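Local coordinates for CELL division protein FTSZ (Haloferax volcanii, PDB 4B45) that helps control cell shape as an archaeal tubulin/FtsZ homologue that binds GTP and lines up into protofilaments, at residues T255-A260 with E320-V325; I222-Y227 with V314-V319; V269-P274 with F303-G308; A230-N235 with P274-R279. One frame throughout, in Å; residues are numbered along the deposited sequence.

Contact 1: T255-A260 with E320-V325; sequences TSLPDA and ERSERV
S322 and D259 carry the hydrogen bonds that join the loop at 255-260 to the start of helix 323-340. S322 OG donates to P258 O at 2.9 Å, in the carbonyl plane. S322 is also the N-cap residue of the helix, and its OG accepts a weak bond from V325 N at 3.4 Å. With OG anti to the backbone N (chi1 167°), it can serve both partners. The second bond runs from E323 N to D259 OD2 at 2.8 Å and is nearly straight, at 166°. It meets the carboxylate on its anti side, tilted 16° out of the plane. D259 thus takes an amide of the first helical turn from outside the helix. The positive end of the helix would probably favour its charge. E323 OE1 lies 3.9 Å from D259 OD2, and this approach of like charges probably costs something. A water bridges D259 O and E320 O. The apolar part lies beside these bonds. L257 CD2 packs on V325 CG2 at 3.7 Å, the two side chains crossing at about a right angle. P258 and R324 run side by side, with P258 CD 4.1 Å from R324 CG. Without the hydroxyl of S322, as with an alanine at this N-cap, P258 O is likely to lose its donor and V325 N its cap. Beyond the contact, R324 forms a salt bridge with D164 at the end of strand 159-164. L257 rests on I222 and A224 of strand 222-231, and S256 is hydrogen-bonded to both strands.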
# COMPACT_ATOMS: atom_id res chain seq x y z
N THR A 255 -10.19 -4.92 -4.27
CA THR A 255 -9.59 -4.24 -3.14
C THR A 255 -8.34 -4.99 -2.64
O THR A 255 -8.28 -6.22 -2.69
CB THR A 255 -10.62 -4.09 -2.02
OG1 THR A 255 -9.99 -3.57 -0.85
CG2 THR A 255 -11.23 -5.42 -1.72
N SER A 256 -7.35 -4.25 -2.16
CA SER A 256 -6.09 -4.83 -1.71
C SER A 256 -6.27 -5.69 -0.45
O SER A 256 -5.48 -6.61 -0.19
CB SER A 256 -5.05 -3.73 -1.49
OG SER A 256 -5.47 -2.84 -0.47
N LEU A 257 -7.30 -5.35 0.33
CA LEU A 257 -7.78 -6.16 1.44
C LEU A 257 -9.25 -6.57 1.20
O LEU A 257 -10.11 -5.70 1.09
CB LEU A 257 -7.75 -5.31 2.71
CG LEU A 257 -8.37 -5.94 3.96
CD1 LEU A 257 -7.49 -7.10 4.47
CD2 LEU A 257 -8.57 -4.88 5.04
N PRO A 258 -9.55 -7.88 1.12
CA PRO A 258 -10.94 -8.33 0.90
C PRO A 258 -11.94 -7.86 1.96
O PRO A 258 -11.59 -7.72 3.14
CB PRO A 258 -10.84 -9.86 0.96
CG PRO A 258 -9.42 -10.16 0.60
CD PRO A 258 -8.60 -9.01 1.14
N ASP A 259 -13.18 -7.66 1.53
CA ASP A 259 -14.29 -7.27 2.41
C ASP A 259 -14.00 -5.96 3.17
O ASP A 259 -14.18 -5.88 4.39
CB ASP A 259 -14.65 -8.41 3.37
CG ASP A 259 -16.00 -8.21 4.04
OD1 ASP A 259 -16.88 -7.57 3.43
OD2 ASP A 259 -16.19 -8.70 5.18
N ALA A 260 -13.58 -4.93 2.45
CA ALA A 260 -13.22 -3.65 3.07
C ALA A 260 -14.26 -2.54 2.85
O ALA A 260 -13.92 -1.36 2.96
CB ALA A 260 -11.87 -3.19 2.55
N GLU A 320 -13.46 -1.38 8.69
CA GLU A 320 -13.88 -2.19 9.82
C GLU A 320 -14.80 -3.36 9.45
O GLU A 320 -15.35 -3.41 8.36
CB GLU A 320 -14.51 -1.31 10.90
CG GLU A 320 -13.52 -0.90 11.98
CD GLU A 320 -13.82 0.45 12.60
OE1 GLU A 320 -14.77 1.12 12.14
OE2 GLU A 320 -13.10 0.84 13.55
N ARG A 321 -14.92 -4.30 10.38
CA ARG A 321 -15.79 -5.46 10.21
C ARG A 321 -15.49 -6.26 8.94
O ARG A 321 -16.39 -6.83 8.32
CB ARG A 321 -17.26 -5.04 10.27
CG ARG A 321 -17.64 -4.50 11.63
CD ARG A 321 -19.09 -4.03 11.71
NE ARG A 321 -19.43 -3.65 13.08
CZ ARG A 321 -20.60 -3.15 13.47
NH1 ARG A 321 -21.58 -2.97 12.58
NH2 ARG A 321 -20.80 -2.84 14.74
N SER A 322 -14.21 -6.31 8.56
CA SER A 322 -13.76 -7.11 7.43
C SER A 322 -13.58 -8.57 7.84
O SER A 322 -12.84 -8.87 8.77
CB SER A 322 -12.43 -6.59 6.90
OG SER A 322 -11.85 -7.52 6.01
N GLU A 323 -14.26 -9.46 7.13
CA GLU A 323 -14.23 -10.90 7.42
C GLU A 323 -12.80 -11.42 7.43
O GLU A 323 -12.42 -12.21 8.29
CB GLU A 323 -15.04 -11.65 6.37
CG GLU A 323 -15.96 -12.73 6.93
CD GLU A 323 -17.14 -13.01 6.02
OE1 GLU A 323 -17.16 -12.49 4.88
OE2 GLU A 323 -18.07 -13.75 6.44
N ARG A 324 -12.02 -10.97 6.45
CA ARG A 324 -10.64 -11.38 6.27
C ARG A 324 -9.78 -10.94 7.46
O ARG A 324 -9.03 -11.75 8.01
CB ARG A 324 -10.09 -10.82 4.95
CG ARG A 324 -8.57 -10.95 4.77
CD ARG A 324 -8.07 -12.39 4.94
NE ARG A 324 -6.72 -12.52 4.40
CZ ARG A 324 -5.74 -13.24 4.93
NH1 ARG A 324 -5.92 -13.92 6.06
NH2 ARG A 324 -4.56 -13.26 4.33
N VAL A 325 -9.91 -9.67 7.87
CA VAL A 325 -9.20 -9.19 9.06
C VAL A 325 -9.61 -9.95 10.32
O VAL A 325 -8.76 -10.41 11.09
CB VAL A 325 -9.38 -7.66 9.27
CG1 VAL A 325 -8.73 -7.21 10.59
CG2 VAL A 325 -8.76 -6.90 8.13
O HOH W 1 -15.67 -3.85 5.70

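Contact 2: I222-Y227 with V314-V319; sequences IAALGY and VLLGGV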
# COMPACT_ATOMS: atom_id res chain seq x y z
N ILE A 222 -6.96 0.75 9.73
CA ILE A 222 -6.70 0.00 8.51
C ILE A 222 -7.28 0.68 7.28
O ILE A 222 -8.41 1.17 7.30
CB ILE A 222 -7.23 -1.44 8.63
CG1 ILE A 222 -6.38 -2.22 9.63
CG2 ILE A 222 -7.19 -2.14 7.30
CD1 ILE A 222 -6.94 -3.57 9.97
N ALA A 223 -6.50 0.71 6.20
CA ALA A 223 -7.02 1.20 4.94
C ALA A 223 -6.88 0.16 3.83
O ALA A 223 -6.07 -0.79 3.93
CB ALA A 223 -6.34 2.51 4.55
N ALA A 224 -7.70 0.32 2.79
CA ALA A 224 -7.63 -0.57 1.64
C ALA A 224 -7.67 0.24 0.36
O ALA A 224 -8.18 1.37 0.33
CB ALA A 224 -8.76 -1.60 1.67
N LEU A 225 -7.13 -0.33 -0.70
CA LEU A 225 -7.07 0.40 -1.96
C LEU A 225 -7.63 -0.45 -3.07
O LEU A 225 -7.07 -1.48 -3.40
CB LEU A 225 -5.64 0.83 -2.28
CG LEU A 225 -5.53 1.72 -3.53
CD1 LEU A 225 -6.48 2.95 -3.44
CD2 LEU A 225 -4.09 2.18 -3.82
N GLY A 226 -8.75 -0.01 -3.65
CA GLY A 226 -9.41 -0.77 -4.69
C GLY A 226 -9.06 -0.29 -6.08
O GLY A 226 -8.87 0.91 -6.32
N TYR A 227 -9.00 -1.23 -7.02
CA TYR A 227 -8.75 -0.88 -8.42
C TYR A 227 -9.51 -1.79 -9.39
O TYR A 227 -9.59 -3.02 -9.19
CB TYR A 227 -7.25 -0.91 -8.70
CG TYR A 227 -6.88 -0.64 -10.14
CD1 TYR A 227 -6.79 0.66 -10.62
CD2 TYR A 227 -6.62 -1.68 -11.02
CE1 TYR A 227 -6.45 0.91 -11.94
CE2 TYR A 227 -6.28 -1.45 -12.34
CZ TYR A 227 -6.21 -0.15 -12.80
OH TYR A 227 -5.86 0.10 -14.10
N VAL A 314 -10.23 3.42 -5.77
CA VAL A 314 -10.94 3.80 -4.55
C VAL A 314 -10.16 3.49 -3.28
O VAL A 314 -9.95 2.33 -2.95
CB VAL A 314 -12.29 3.10 -4.45
CG1 VAL A 314 -12.98 3.49 -3.16
CG2 VAL A 314 -13.17 3.46 -5.66
N LEU A 315 -9.76 4.54 -2.56
CA LEU A 315 -9.09 4.41 -1.28
C LEU A 315 -10.13 4.40 -0.18
O LEU A 315 -11.00 5.27 -0.15
CB LEU A 315 -8.12 5.59 -1.06
CG LEU A 315 -7.40 5.64 0.30
CD1 LEU A 315 -6.49 4.41 0.50
CD2 LEU A 315 -6.61 6.95 0.50
N LEU A 316 -10.08 3.40 0.69
CA LEU A 316 -11.00 3.30 1.81
C LEU A 316 -10.24 3.43 3.11
O LEU A 316 -9.36 2.62 3.40
CB LEU A 316 -11.73 1.96 1.77
CG LEU A 316 -12.48 1.68 0.47
CD1 LEU A 316 -12.48 0.21 0.15
CD2 LEU A 316 -13.91 2.20 0.57
N GLY A 317 -10.58 4.44 3.90
CA GLY A 317 -9.86 4.67 5.14
C GLY A 317 -10.72 4.27 6.32
O GLY A 317 -11.95 4.37 6.26
N GLY A 318 -10.08 3.80 7.39
CA GLY A 318 -10.82 3.37 8.58
C GLY A 318 -11.72 2.19 8.31
O GLY A 318 -12.90 2.21 8.63
N VAL A 319 -11.15 1.15 7.71
CA VAL A 319 -11.89 -0.06 7.38
C VAL A 319 -12.25 -0.85 8.63
O VAL A 319 -11.43 -0.97 9.55
CB VAL A 319 -11.08 -0.93 6.43
CG1 VAL A 319 -11.74 -2.29 6.22
CG2 VAL A 319 -10.85 -0.18 5.11
O HOH W 2 -9.72 0.33 10.92
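I222-Y227 and V314-V319 form an antiparallel ladder inside the large mixed sheet, where strand 309-319 lies beside strand 222-231. A224 and L316 are a hydrogen-bonded pair. A224 N donates to L316 O at 2.9 Å, and L316 N returns to A224 O at 2.8 Å. G226 and V314 form the next such pair, with G226 N to V314 O at 2.7 Å. Between them L225 and L315 make a non-hydrogen-bonded pair. The leucine CG of L225 is anti to the backbone N (chi1 -175°), which brings its CD1 to 3.9 Å from L315 CB. L315 turns its own CD1 onto the backbone at A224 O, 3.5 Å away. The chain then turns a corner at G318, whose positive phi suits glycine. After the corner, V319 N still reaches I222 O at 2.8 Å. V319 points back at the strand: its CB lies 4.2 Å from I222 CG2, the two side chains crossing at a slant, and its CG2 touches A224 CB. A water links I222 N with V319 O and closes the end of the ladder. L225 and L315 face helices: L225 meets R189 of helix 175-196, and L315 meets T216 and L217 of helix 210-217. A224, on the opposite face from L225, packs on A260 of the loop after helix 240-252, and V319 touches A260 too. Strand 159-164 bonds the far edge of strand 222-231 through A223, and L267 of strand 263-272 pairs with L315.

Contact 3: V269-P274 with F303-G308; sequences VIAGEP and FPLESG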
# COMPACT_ATOMS: atom_id res chain seq x y z
N VAL A 269 -11.51 7.96 -7.22
CA VAL A 269 -10.80 8.57 -8.33
C VAL A 269 -11.19 7.78 -9.57
O VAL A 269 -11.04 6.56 -9.62
CB VAL A 269 -9.25 8.56 -8.10
CG1 VAL A 269 -8.50 9.18 -9.28
CG2 VAL A 269 -8.89 9.29 -6.82
N ILE A 270 -11.74 8.49 -10.55
CA ILE A 270 -11.97 7.91 -11.86
C ILE A 270 -10.84 8.42 -12.74
O ILE A 270 -10.65 9.64 -12.87
CB ILE A 270 -13.31 8.38 -12.45
CG1 ILE A 270 -14.45 8.04 -11.50
CG2 ILE A 270 -13.53 7.77 -13.83
CD1 ILE A 270 -14.44 6.62 -11.03
N ALA A 271 -10.10 7.50 -13.33
CA ALA A 271 -8.97 7.87 -14.18
C ALA A 271 -9.23 7.55 -15.65
O ALA A 271 -9.86 6.53 -15.99
CB ALA A 271 -7.69 7.16 -13.70
N GLY A 272 -8.73 8.40 -16.54
CA GLY A 272 -8.86 8.17 -17.97
C GLY A 272 -8.82 9.47 -18.73
O GLY A 272 -8.56 10.51 -18.15
N GLU A 273 -9.08 9.41 -20.02
CA GLU A 273 -9.13 10.62 -20.83
C GLU A 273 -10.38 11.43 -20.50
O GLU A 273 -11.48 10.89 -20.49
CB GLU A 273 -9.06 10.27 -22.31
CG GLU A 273 -7.78 9.54 -22.66
CD GLU A 273 -7.42 9.65 -24.13
OE1 GLU A 273 -8.19 10.29 -24.88
OE2 GLU A 273 -6.37 9.09 -24.53
N PRO A 274 -10.20 12.74 -20.22
CA PRO A 274 -11.28 13.66 -19.82
C PRO A 274 -12.55 13.58 -20.68
O PRO A 274 -13.66 13.53 -20.12
CB PRO A 274 -10.63 15.04 -19.97
CG PRO A 274 -9.20 14.80 -19.70
CD PRO A 274 -8.88 13.40 -20.19
N PHE A 303 -8.67 11.85 -12.44
CA PHE A 303 -7.26 11.82 -12.81
C PHE A 303 -7.18 11.73 -14.33
O PHE A 303 -7.29 10.65 -14.91
CB PHE A 303 -6.62 10.58 -12.17
CG PHE A 303 -5.13 10.47 -12.33
CD1 PHE A 303 -4.40 11.41 -13.04
CD2 PHE A 303 -4.45 9.39 -11.76
CE1 PHE A 303 -3.01 11.29 -13.18
CE2 PHE A 303 -3.07 9.26 -11.88
CZ PHE A 303 -2.35 10.21 -12.60
N PRO A 304 -6.99 12.88 -15.00
CA PRO A 304 -6.85 12.87 -16.47
C PRO A 304 -5.52 12.27 -16.94
O PRO A 304 -4.46 12.79 -16.61
CB PRO A 304 -6.92 14.35 -16.84
CG PRO A 304 -7.53 15.02 -15.65
CD PRO A 304 -7.04 14.25 -14.47
N LEU A 305 -5.58 11.17 -17.69
CA LEU A 305 -4.38 10.56 -18.25
C LEU A 305 -4.63 9.88 -19.60
O LEU A 305 -5.76 9.50 -19.91
CB LEU A 305 -3.73 9.59 -17.25
CG LEU A 305 -4.63 8.56 -16.55
CD1 LEU A 305 -5.01 7.42 -17.48
CD2 LEU A 305 -3.95 8.03 -15.31
N GLU A 306 -3.58 9.73 -20.40
CA GLU A 306 -3.70 9.06 -21.69
C GLU A 306 -3.90 7.56 -21.48
O GLU A 306 -3.13 6.90 -20.75
CB GLU A 306 -2.46 9.31 -22.56
CG GLU A 306 -2.50 8.58 -23.89
CD GLU A 306 -1.27 8.84 -24.76
OE1 GLU A 306 -0.32 9.50 -24.28
OE2 GLU A 306 -1.26 8.38 -25.92
N SER A 307 -4.94 7.02 -22.11
CA SER A 307 -5.31 5.63 -21.95
C SER A 307 -6.42 5.30 -22.94
O SER A 307 -7.10 6.21 -23.44
CB SER A 307 -5.80 5.39 -20.52
OG SER A 307 -6.13 4.04 -20.29
N GLY A 308 -6.59 4.02 -23.24
CA GLY A 308 -7.72 3.59 -24.04
C GLY A 308 -8.80 3.09 -23.11
O GLY A 308 -9.86 2.61 -23.53
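F303 N donates to I270 O at 3.0 Å, the shortest hydrogen bond between the two segments. G272 N donates to F303 O at 3.1 Å. G272 O in turn takes L305 N at 3.1 Å, from well above the carbonyl plane, and P304 CA makes a CH...O contact with it at 3.4 Å. The backbone angles of G272 call for glycine, as a CB would strike the preceding carbonyl oxygen. E273 then reaches along the 303-308 segment. Its CG stands beside the backbone N (chi1 -61°) and the rest of the side chain is extended. CG passes 3.4 Å from L305 O, and OE2 accepts a weak but straight bond from S307 N at 3.5 Å. Were E273 shortened to an alanine, S307 N would probably lose this acceptor and the loop at 305-307 be less tied to the strand end. Apolar groups fill both sides of the ladder. V269 CG1 sits 3.7 Å from F303 CB. L305 holds its CG between the backbone N and the carbonyl carbon (chi1 48°), which turns its methyl groups toward G272, A271 and the F303 ring. Its CD2 lies over the centre of that ring and also reaches A271 CB. On the other side P274 CG meets P304 CB at 3.7 Å, the prolines crossing at about a right angle. F303 also packs on L192, A195 and A196 of helix 175-196. Parallel pairing of strands joined by a helix is the mark of a beta-alpha-beta crossover, formed here by strand 263-272, helix 279-293 and the outermost strand 298-304.

Contact 4: A230-N235 with P274-R279; sequences AEASPN and PDTIPR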
# COMPACT_ATOMS: atom_id res chain seq x y z
N ALA A 230 -11.72 -0.73 -17.35
CA ALA A 230 -12.58 -1.17 -18.45
C ALA A 230 -12.20 -0.39 -19.68
O ALA A 230 -11.71 0.74 -19.59
CB ALA A 230 -14.02 -0.91 -18.12
N GLU A 231 -12.44 -0.98 -20.84
CA GLU A 231 -12.21 -0.28 -22.09
C GLU A 231 -13.11 0.96 -22.12
O GLU A 231 -14.25 0.91 -21.65
CB GLU A 231 -12.50 -1.17 -23.29
CG GLU A 231 -12.39 -0.44 -24.61
CD GLU A 231 -12.93 -1.24 -25.78
OE1 GLU A 231 -12.89 -2.49 -25.73
OE2 GLU A 231 -13.40 -0.60 -26.75
N ALA A 232 -12.58 2.06 -22.64
CA ALA A 232 -13.37 3.27 -22.80
C ALA A 232 -13.78 3.49 -24.24
O ALA A 232 -12.98 3.37 -25.17
CB ALA A 232 -12.63 4.49 -22.28
N SER A 233 -15.05 3.82 -24.41
CA SER A 233 -15.53 4.35 -25.67
C SER A 233 -15.09 5.81 -25.75
O SER A 233 -14.98 6.48 -24.72
CB SER A 233 -17.05 4.25 -25.74
OG SER A 233 -17.55 4.98 -26.85
N PRO A 234 -14.83 6.30 -26.97
CA PRO A 234 -14.49 7.70 -27.21
C PRO A 234 -15.64 8.62 -26.79
O PRO A 234 -15.40 9.77 -26.43
CB PRO A 234 -14.33 7.77 -28.73
CG PRO A 234 -15.08 6.59 -29.25
CD PRO A 234 -14.86 5.53 -28.22
N ASN A 235 -16.86 8.11 -26.85
CA ASN A 235 -18.03 8.85 -26.40
C ASN A 235 -18.25 8.64 -24.92
O ASN A 235 -18.42 7.50 -24.47
CB ASN A 235 -19.26 8.42 -27.20
CG ASN A 235 -20.43 9.38 -27.02
OD1 ASN A 235 -20.26 10.50 -26.54
ND2 ASN A 235 -21.62 8.93 -27.41
N PRO A 274 -10.20 12.74 -20.22
CA PRO A 274 -11.28 13.66 -19.82
C PRO A 274 -12.55 13.58 -20.68
O PRO A 274 -13.66 13.53 -20.12
CB PRO A 274 -10.63 15.04 -19.97
CG PRO A 274 -9.20 14.80 -19.70
CD PRO A 274 -8.88 13.40 -20.19
N ASP A 275 -12.39 13.54 -22.00
CA ASP A 275 -13.54 13.49 -22.91
C ASP A 275 -14.37 12.22 -22.78
O ASP A 275 -15.53 12.20 -23.19
CB ASP A 275 -13.07 13.63 -24.37
CG ASP A 275 -12.63 15.04 -24.71
OD1 ASP A 275 -13.06 15.98 -24.01
OD2 ASP A 275 -11.85 15.19 -25.68
N THR A 276 -13.80 11.15 -22.23
CA THR A 276 -14.50 9.87 -22.14
C THR A 276 -15.22 9.65 -20.80
O THR A 276 -16.03 8.74 -20.66
CB THR A 276 -13.54 8.69 -22.41
OG1 THR A 276 -12.70 8.48 -21.26
CG2 THR A 276 -12.67 8.97 -23.64
N ILE A 277 -14.91 10.50 -19.83
CA ILE A 277 -15.47 10.35 -18.48
C ILE A 277 -16.78 11.12 -18.33
O ILE A 277 -16.76 12.36 -18.30
CB ILE A 277 -14.46 10.87 -17.45
CG1 ILE A 277 -13.13 10.12 -17.59
CG2 ILE A 277 -15.02 10.75 -16.05
CD1 ILE A 277 -12.20 10.28 -16.40
N PRO A 278 -17.91 10.40 -18.23
CA PRO A 278 -19.24 11.02 -18.21
C PRO A 278 -19.61 11.62 -16.86
O PRO A 278 -19.36 11.00 -15.82
CB PRO A 278 -20.18 9.86 -18.55
CG PRO A 278 -19.44 8.63 -18.07
CD PRO A 278 -17.98 8.92 -18.21
N ARG A 279 -20.22 12.80 -16.89
CA ARG A 279 -20.64 13.48 -15.67
C ARG A 279 -21.59 12.62 -14.84
O ARG A 279 -21.42 12.48 -13.63
CB ARG A 279 -21.34 14.79 -16.02
CG ARG A 279 -21.99 15.48 -14.83
CD ARG A 279 -22.63 16.80 -15.25
NE ARG A 279 -23.29 17.43 -14.12
CZ ARG A 279 -23.97 18.58 -14.21
NH1 ARG A 279 -24.06 19.21 -15.37
NH2 ARG A 279 -24.55 19.08 -13.13
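T276 meets A232, S233 and P234 without a single direct hydrogen bond between the two segments. It touches them with its carbons. CB lies 3.5 Å from S233 O and CG2 3.6 Å from the same S233 O, so one carbonyl oxygen faces two atoms of the threonine. CG2 also comes within 4.0 Å of P234 O. The hydroxyl is turned to its own strand end. With OG1 between the backbone N and the carbonyl carbon (chi1 75°), it bonds to E273 O. Its nearest atom in 230-235 is A232 CB, at 4.1 Å. The polar link is indirect: N239 ND2 bonds both S233 O and T276 O. Each side has a local turn. Residues 274-277 form a type I beta turn, with I277 N bonded to P274 O at 3.3 Å. It leads from strand 263-272 to P278, the N-cap of helix 279-293. On the other side, S233 makes an ST turn as the chain leaves strand 222-231. Its OG accepts from N235 N at 3.2 Å, with an angle of 149°, and is also bonded to D238. The contact therefore joins two connections at the same end of the sheet. Strand 309-319 runs between the two parent strands. Its L310 packs against A232, T276 and I277, and its backbone pairs with A230. P278 rests on I240 and V243 of helix 240-252. P234 O and D275 O, both acceptors, stay 4.1 Å apart at the exposed edge of the contact.

Contacts 2 and 3 are strand pairs of one sheet; contact 1 joins a loop to a helix start, and contact 4 joins two loops. Contacts 1 and 2 lie nearer the nucleotide. Their centres are 9 Å apart and they touch directly: S256 OG bonds L225 N at 3.0 Å, and A260 CB packs on A224 CB. The side chain of R324 in contact 1 is about 9 Å from the bound GTP analogue, and that of L225 in contact 2 about 14 Å. Contacts 3 and 4, farther out, have centres 8 Å apart and share P274. G308 O probably accepts from A232 N at 2.9 Å. Strand 222-231 connects contacts 2 and 4, whose centres are 25 Å apart.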